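Local coordinates for protein ATP-dependent 6-phosphofructokinase subunit beta (Saccharomyces cerevisiae, PDB 3O8O) that transfers a phosphate group from ATP to fructose 6-phosphate, the first committing step of glycolysis, as one of the two subunit types of an allosteric enzyme, at residues G166-I178 against G202-A214. Sequence-based numbering, arbitrary orientation.
Sequences GAYSALDRICKAI and GWLALLAGIATSA
The first turns of helix 167-187 (residues 167-178) and helix 203-212 run in the same general direction, crossing at -46° with their axes 9.6 Å apart at closest approach, and Leu171 lies abreast of Leu204 as Cys175 does of Ala208. At the N-terminal end Trp203 drives the edge of its six-membered ring into one face of Tyr168, a T-shaped pair with perpendicular planes and centroids 4.9 Å apart; CH2 and CZ2 of the indole do the touching. Trp203 reaches across because its CG stands anti to the backbone N (chi1 -175°), which also brings CZ3 to within 3.8 Å of Ala167 CB. With an alanine in place of Tyr168, the indole edge would probably lose the aromatic face it rests on, and Tyr298, which also packs edge-to-face with Tyr168, its ring partner.

One turn farther on, the leucines interlock as knobs into holes. Leu171 enters between Trp203, Leu204, Leu207 and Ala208, one branch, CD2, lying 3.7 Å from Leu207 CB and the other, CD1, resting on the backbone of Ala208. In return Leu204 CD2 fills the hollow formed by Ala167, Ala170, Leu171 and Ile174. In the alpha/beta fold of this phosphofructokinase domain the two helices are joined through strand 191-196, whose Val196 touches both Ile174 and Leu204. The fructose 6-phosphate site is close by: Ala170 adjoins Ile154 and Ile174 packs on Gln290, both sugar-phosphate-binding residues.

Farther along the pair, Ala208 is small enough to let Ile174 CG2 come to 3.6 Å from its CB, while Cys175 SG meets Ala211 CB. At the far end Thr212 turns its methyl, CG2, across Ile178 CG2. Its hydroxyl OG1 instead donates to Ala208 O at 3.0 Å, approaching from above the carbonyl plane, and that oxygen also accepts from Thr212 N.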
ATOM      1  N   GLY B 166     -37.398   0.723  23.071  1.00 62.53           N
ATOM      2  CA  GLY B 166     -36.962  -0.159  24.145  1.00 63.22           C
ATOM      3  C   GLY B 166     -37.391  -1.608  23.995  1.00 63.13           C
ATOM      4  O   GLY B 166     -36.810  -2.509  24.610  1.00 62.75           O
ATOM      5  N   ALA B 167     -38.410  -1.839  23.174  1.00 75.39           N
ATOM      6  CA  ALA B 167     -38.915  -3.185  22.963  1.00 73.95           C
ATOM      7  C   ALA B 167     -37.817  -4.140  22.519  1.00 72.81           C
ATOM      8  O   ALA B 167     -37.488  -5.097  23.225  1.00 71.61           O
ATOM      9  CB  ALA B 167     -40.017  -3.154  21.944  1.00 81.28           C
ATOM     10  N   TYR B 168     -37.251  -3.886  21.348  1.00 50.61           N
ATOM     11  CA  TYR B 168     -36.194  -4.749  20.844  1.00 49.81           C
ATOM     12  C   TYR B 168     -34.972  -4.860  21.752  1.00 49.69           C
ATOM     13  O   TYR B 168     -34.277  -5.875  21.733  1.00 49.87           O
ATOM     14  CB  TYR B 168     -35.780  -4.298  19.463  1.00 57.59           C
ATOM     15  CG  TYR B 168     -36.790  -4.693  18.432  1.00 59.36           C
ATOM     16  CD1 TYR B 168     -37.649  -3.752  17.856  1.00 60.61           C
ATOM     17  CD2 TYR B 168     -36.875  -6.012  18.013  1.00 59.97           C
ATOM     18  CE1 TYR B 168     -38.558  -4.127  16.878  1.00 61.44           C
ATOM     19  CE2 TYR B 168     -37.768  -6.402  17.046  1.00 60.76           C
ATOM     20  CZ  TYR B 168     -38.613  -5.463  16.471  1.00 61.94           C
ATOM     21  OH  TYR B 168     -39.502  -5.866  15.480  1.00 63.42           O
ATOM     22  N   SER B 169     -34.698  -3.826  22.541  1.00 44.53           N
ATOM     23  CA  SER B 169     -33.569  -3.880  23.456  1.00 44.72           C
ATOM     24  C   SER B 169     -33.903  -4.919  24.521  1.00 45.19           C
ATOM     25  O   SER B 169     -33.073  -5.745  24.895  1.00 44.82           O
ATOM     26  CB  SER B 169     -33.325  -2.517  24.115  1.00 48.02           C
ATOM     27  OG  SER B 169     -32.850  -1.561  23.183  1.00 48.22           O
ATOM     28  N   ALA B 170     -35.130  -4.872  25.018  1.00 56.16           N
ATOM     29  CA  ALA B 170     -35.558  -5.834  26.010  1.00 54.79           C
ATOM     30  C   ALA B 170     -35.454  -7.231  25.382  1.00 53.87           C
ATOM     31  O   ALA B 170     -34.938  -8.164  26.005  1.00 54.13           O
ATOM     32  CB  ALA B 170     -36.967  -5.541  26.412  1.00 81.28           C
ATOM     33  N   LEU B 171     -35.924  -7.365  24.141  1.00 42.26           N
ATOM     34  CA  LEU B 171     -35.869  -8.650  23.446  1.00 42.43           C
ATOM     35  C   LEU B 171     -34.440  -9.175  23.364  1.00 43.12           C
ATOM     36  O   LEU B 171     -34.218 -10.375  23.468  1.00 42.68           O
ATOM     37  CB  LEU B 171     -36.453  -8.530  22.033  1.00 43.70           C
ATOM     38  CG  LEU B 171     -36.297  -9.766  21.117  1.00 43.29           C
ATOM     39  CD1 LEU B 171     -36.970 -10.963  21.760  1.00 42.22           C
ATOM     40  CD2 LEU B 171     -36.885  -9.474  19.710  1.00 41.46           C
ATOM     41  N   ASP B 172     -33.481  -8.265  23.157  1.00 59.93           N
ATOM     42  CA  ASP B 172     -32.046  -8.592  23.086  1.00 59.86           C
ATOM     43  C   ASP B 172     -31.598  -9.127  24.448  1.00 59.74           C
ATOM     44  O   ASP B 172     -30.950 -10.159  24.558  1.00 60.18           O
ATOM     45  CB  ASP B 172     -31.244  -7.323  22.744  1.00 67.63           C
ATOM     46  CG  ASP B 172     -29.752  -7.587  22.575  1.00 67.42           C
ATOM     47  OD1 ASP B 172     -29.331  -8.087  21.498  1.00 65.62           O
ATOM     48  OD2 ASP B 172     -29.005  -7.291  23.534  1.00 66.59           O
ATOM     49  N   ARG B 173     -31.955  -8.403  25.492  1.00 41.32           N
ATOM     50  CA  ARG B 173     -31.602  -8.824  26.824  1.00 41.27           C
ATOM     51  C   ARG B 173     -32.122 -10.223  27.109  1.00 40.41           C
ATOM     52  O   ARG B 173     -31.414 -11.052  27.683  1.00 39.07           O
ATOM     53  CB  ARG B 173     -32.161  -7.830  27.846  1.00 74.09           C
ATOM     54  CG  ARG B 173     -31.076  -7.148  28.647  1.00 74.67           C
ATOM     55  CD  ARG B 173     -30.060  -6.493  27.712  1.00 73.41           C
ATOM     56  NE  ARG B 173     -30.388  -5.096  27.456  1.00 73.60           N
ATOM     57  CZ  ARG B 173     -30.063  -4.446  26.346  1.00 73.73           C
ATOM     58  NH1 ARG B 173     -29.407  -5.074  25.382  1.00 73.55           N
ATOM     59  NH2 ARG B 173     -30.374  -3.166  26.210  1.00 73.58           N
ATOM     60  N   ILE B 174     -33.367 -10.479  26.699  1.00 79.28           N
ATOM     61  CA  ILE B 174     -34.015 -11.777  26.918  1.00 79.34           C
ATOM     62  C   ILE B 174     -33.265 -12.903  26.224  1.00 79.19           C
ATOM     63  O   ILE B 174     -32.867 -13.869  26.863  1.00 78.63           O
ATOM     64  CB  ILE B 174     -35.514 -11.764  26.430  1.00 61.69           C
ATOM     65  CG1 ILE B 174     -36.363 -10.895  27.373  1.00 61.69           C
ATOM     66  CG2 ILE B 174     -36.075 -13.190  26.380  1.00 61.69           C
ATOM     67  CD1 ILE B 174     -37.739 -10.552  26.858  1.00 60.09           C
ATOM     68  N   CYS B 175     -33.061 -12.757  24.921  1.00 54.39           N
ATOM     69  CA  CYS B 175     -32.383 -13.768  24.135  1.00 54.63           C
ATOM     70  C   CYS B 175     -30.985 -14.013  24.616  1.00 55.02           C
ATOM     71  O   CYS B 175     -30.455 -15.110  24.411  1.00 55.24           O
ATOM     72  CB  CYS B 175     -32.327 -13.372  22.674  1.00 62.05           C
ATOM     73  SG  CYS B 175     -33.938 -13.198  21.929  1.00 63.41           S
ATOM     74  N   LYS B 176     -30.377 -13.010  25.248  1.00 56.23           N
ATOM     75  CA  LYS B 176     -29.017 -13.177  25.756  1.00 57.01           C
ATOM     76  C   LYS B 176     -29.046 -14.049  27.001  1.00 57.20           C
ATOM     77  O   LYS B 176     -28.195 -14.911  27.174  1.00 56.29           O
ATOM     78  CB  LYS B 176     -28.367 -11.811  26.032  1.00 51.28           C
ATOM     79  N   ALA B 177     -30.049 -13.843  27.847  1.00 58.01           N
ATOM     80  CA  ALA B 177     -30.166 -14.629  29.062  1.00 59.66           C
ATOM     81  C   ALA B 177     -30.513 -16.075  28.717  1.00 61.25           C
ATOM     82  O   ALA B 177     -29.940 -17.017  29.266  1.00 62.03           O
ATOM     83  CB  ALA B 177     -31.221 -14.034  29.950  1.00 54.45           C
ATOM     84  N   ILE B 178     -31.449 -16.257  27.800  1.00 60.44           N
ATOM     85  CA  ILE B 178     -31.824 -17.597  27.421  1.00 61.96           C
ATOM     86  C   ILE B 178     -30.620 -18.285  26.829  1.00 63.16           C
ATOM     87  O   ILE B 178     -30.382 -19.445  27.152  1.00 63.87           O
ATOM     88  CB  ILE B 178     -33.015 -17.585  26.426  1.00 55.41           C
ATOM     89  CG1 ILE B 178     -34.280 -17.177  27.191  1.00 55.41           C
ATOM     90  CG2 ILE B 178     -33.192 -18.941  25.739  1.00 55.41           C
ATOM     91  CD1 ILE B 178     -35.471 -16.884  26.301  1.00 63.79           C
ATOM     92  N   GLY B 202     -47.593 -10.089  24.967  1.00 73.93           N
ATOM     93  CA  GLY B 202     -46.765 -11.270  24.831  1.00 73.93           C
ATOM     94  C   GLY B 202     -45.776 -11.151  23.691  1.00 73.93           C
ATOM     95  O   GLY B 202     -45.173 -12.144  23.265  1.00 73.93           O
ATOM     96  N   TRP B 203     -45.605  -9.926  23.199  1.00 79.34           N
ATOM     97  CA  TRP B 203     -44.682  -9.654  22.101  1.00 78.48           C
ATOM     98  C   TRP B 203     -43.262 -10.137  22.407  1.00 76.91           C
ATOM     99  O   TRP B 203     -42.609 -10.735  21.551  1.00 76.00           O
ATOM    100  CB  TRP B 203     -44.646  -8.158  21.793  1.00 75.23           C
ATOM    101  CG  TRP B 203     -43.816  -7.872  20.600  1.00 75.21           C
ATOM    102  CD1 TRP B 203     -44.183  -8.000  19.288  1.00 75.23           C
ATOM    103  CD2 TRP B 203     -42.449  -7.476  20.600  1.00 74.98           C
ATOM    104  NE1 TRP B 203     -43.121  -7.708  18.469  1.00 74.74           N
ATOM    105  CE2 TRP B 203     -42.043  -7.380  19.251  1.00 75.05           C
ATOM    106  CE3 TRP B 203     -41.525  -7.196  21.609  1.00 75.14           C
ATOM    107  CZ2 TRP B 203     -40.749  -7.008  18.887  1.00 75.20           C
ATOM    108  CZ3 TRP B 203     -40.242  -6.832  21.246  1.00 75.23           C
ATOM    109  CH2 TRP B 203     -39.865  -6.738  19.893  1.00 75.23           C
ATOM    110  N   LEU B 204     -42.791  -9.856  23.622  1.00 52.12           N
ATOM    111  CA  LEU B 204     -41.469 -10.275  24.064  1.00 50.75           C
ATOM    112  C   LEU B 204     -41.325 -11.789  24.169  1.00 50.84           C
ATOM    113  O   LEU B 204     -40.326 -12.352  23.700  1.00 51.07           O
ATOM    114  CB  LEU B 204     -41.130  -9.655  25.411  1.00 49.98           C
ATOM    115  CG  LEU B 204     -40.729  -8.180  25.384  1.00 49.79           C
ATOM    116  CD1 LEU B 204     -40.599  -7.665  26.814  1.00 49.64           C
ATOM    117  CD2 LEU B 204     -39.418  -7.998  24.633  1.00 49.37           C
ATOM    118  N   ALA B 205     -42.304 -12.453  24.781  1.00 73.22           N
ATOM    119  CA  ALA B 205     -42.249 -13.911  24.922  1.00 73.46           C
ATOM    120  C   ALA B 205     -42.285 -14.608  23.552  1.00 72.93           C
ATOM    121  O   ALA B 205     -41.534 -15.542  23.302  1.00 71.10           O
ATOM    122  CB  ALA B 205     -43.405 -14.396  25.791  1.00 81.28           C
ATOM    123  N   LEU B 206     -43.156 -14.144  22.666  1.00 76.91           N
ATOM    124  CA  LEU B 206     -43.269 -14.730  21.337  1.00 78.18           C
ATOM    125  C   LEU B 206     -41.951 -14.618  20.544  1.00 79.63           C
ATOM    126  O   LEU B 206     -41.341 -15.650  20.199  1.00 79.65           O
ATOM    127  CB  LEU B 206     -44.414 -14.049  20.583  1.00 65.66           C
ATOM    128  CG  LEU B 206     -44.605 -14.242  19.073  1.00 66.23           C
ATOM    129  CD1 LEU B 206     -44.778 -15.720  18.693  1.00 66.03           C
ATOM    130  CD2 LEU B 206     -45.829 -13.435  18.664  1.00 66.59           C
ATOM    131  N   LEU B 207     -41.515 -13.377  20.264  1.00 81.28           N
ATOM    132  CA  LEU B 207     -40.272 -13.111  19.528  1.00 81.28           C
ATOM    133  C   LEU B 207     -39.109 -13.861  20.148  1.00 81.28           C
ATOM    134  O   LEU B 207     -38.280 -14.426  19.436  1.00 81.28           O
ATOM    135  CB  LEU B 207     -39.944 -11.625  19.532  1.00 42.74           C
ATOM    136  CG  LEU B 207     -40.513 -10.675  18.445  1.00 43.64           C
ATOM    137  CD1 LEU B 207     -40.027 -11.074  17.031  1.00 43.09           C
ATOM    138  CD2 LEU B 207     -42.029 -10.657  18.511  1.00 43.40           C
ATOM    139  N   ALA B 208     -39.051 -13.872  21.477  1.00 49.43           N
ATOM    140  CA  ALA B 208     -37.975 -14.565  22.149  1.00 47.96           C
ATOM    141  C   ALA B 208     -38.004 -16.030  21.788  1.00 48.17           C
ATOM    142  O   ALA B 208     -37.012 -16.582  21.316  1.00 48.83           O
ATOM    143  CB  ALA B 208     -38.085 -14.391  23.643  1.00 31.78           C
ATOM    144  N   GLY B 209     -39.152 -16.661  21.985  1.00 75.21           N
ATOM    145  CA  GLY B 209     -39.276 -18.077  21.696  1.00 75.25           C
ATOM    146  C   GLY B 209     -38.900 -18.432  20.283  1.00 75.36           C
ATOM    147  O   GLY B 209     -38.297 -19.479  20.043  1.00 75.69           O
ATOM    148  N   ILE B 210     -39.262 -17.562  19.345  1.00 53.90           N
ATOM    149  CA  ILE B 210     -38.956 -17.792  17.938  1.00 53.51           C
ATOM    150  C   ILE B 210     -37.456 -17.742  17.712  1.00 54.34           C
ATOM    151  O   ILE B 210     -36.889 -18.553  16.959  1.00 53.54           O
ATOM    152  CB  ILE B 210     -39.557 -16.718  17.055  1.00 52.85           C
ATOM    153  CG1 ILE B 210     -41.073 -16.830  17.038  1.00 52.85           C
ATOM    154  CG2 ILE B 210     -38.982 -16.835  15.657  1.00 52.85           C
ATOM    155  CD1 ILE B 210     -41.754 -15.729  16.277  1.00 57.00           C
ATOM    156  N   ALA B 211     -36.840 -16.763  18.372  1.00 79.68           N
ATOM    157  CA  ALA B 211     -35.410 -16.504  18.308  1.00 79.68           C
ATOM    158  C   ALA B 211     -34.584 -17.541  19.041  1.00 79.68           C
ATOM    159  O   ALA B 211     -33.542 -17.960  18.552  1.00 79.68           O
ATOM    160  CB  ALA B 211     -35.121 -15.132  18.879  1.00 50.60           C
ATOM    161  N   THR B 212     -35.037 -17.953  20.217  1.00 49.15           N
ATOM    162  CA  THR B 212     -34.287 -18.938  20.986  1.00 49.82           C
ATOM    163  C   THR B 212     -34.707 -20.380  20.726  1.00 49.50           C
ATOM    164  O   THR B 212     -34.121 -21.279  21.331  1.00 49.20           O
ATOM    165  CB  THR B 212     -34.420 -18.698  22.486  1.00 73.79           C
ATOM    166  OG1 THR B 212     -35.792 -18.817  22.852  1.00 75.19           O
ATOM    167  CG2 THR B 212     -33.961 -17.325  22.843  1.00 74.79           C
ATOM    168  N   SER B 213     -35.682 -20.589  19.823  1.00 65.66           N
ATOM    169  CA  SER B 213     -36.236 -21.918  19.489  1.00 65.66           C
ATOM    170  C   SER B 213     -36.720 -22.634  20.742  1.00 65.66           C
ATOM    171  O   SER B 213     -36.299 -23.756  21.043  1.00 65.66           O
ATOM    172  CB  SER B 213     -35.215 -22.807  18.784  1.00 43.29           C
ATOM    173  OG  SER B 213     -34.980 -22.334  17.490  1.00 41.60           O
ATOM    174  N   ALA B 214     -37.588 -21.960  21.481  1.00 81.06           N
ATOM    175  CA  ALA B 214     -38.132 -22.513  22.702  1.00 81.06           C
ATOM    176  C   ALA B 214     -39.071 -23.631  22.285  1.00 81.06           C
ATOM    177  O   ALA B 214     -39.560 -23.635  21.146  1.00 81.06           O
ATOM    178  CB  ALA B 214     -38.888 -21.438  23.443  1.00 81.28           C
TER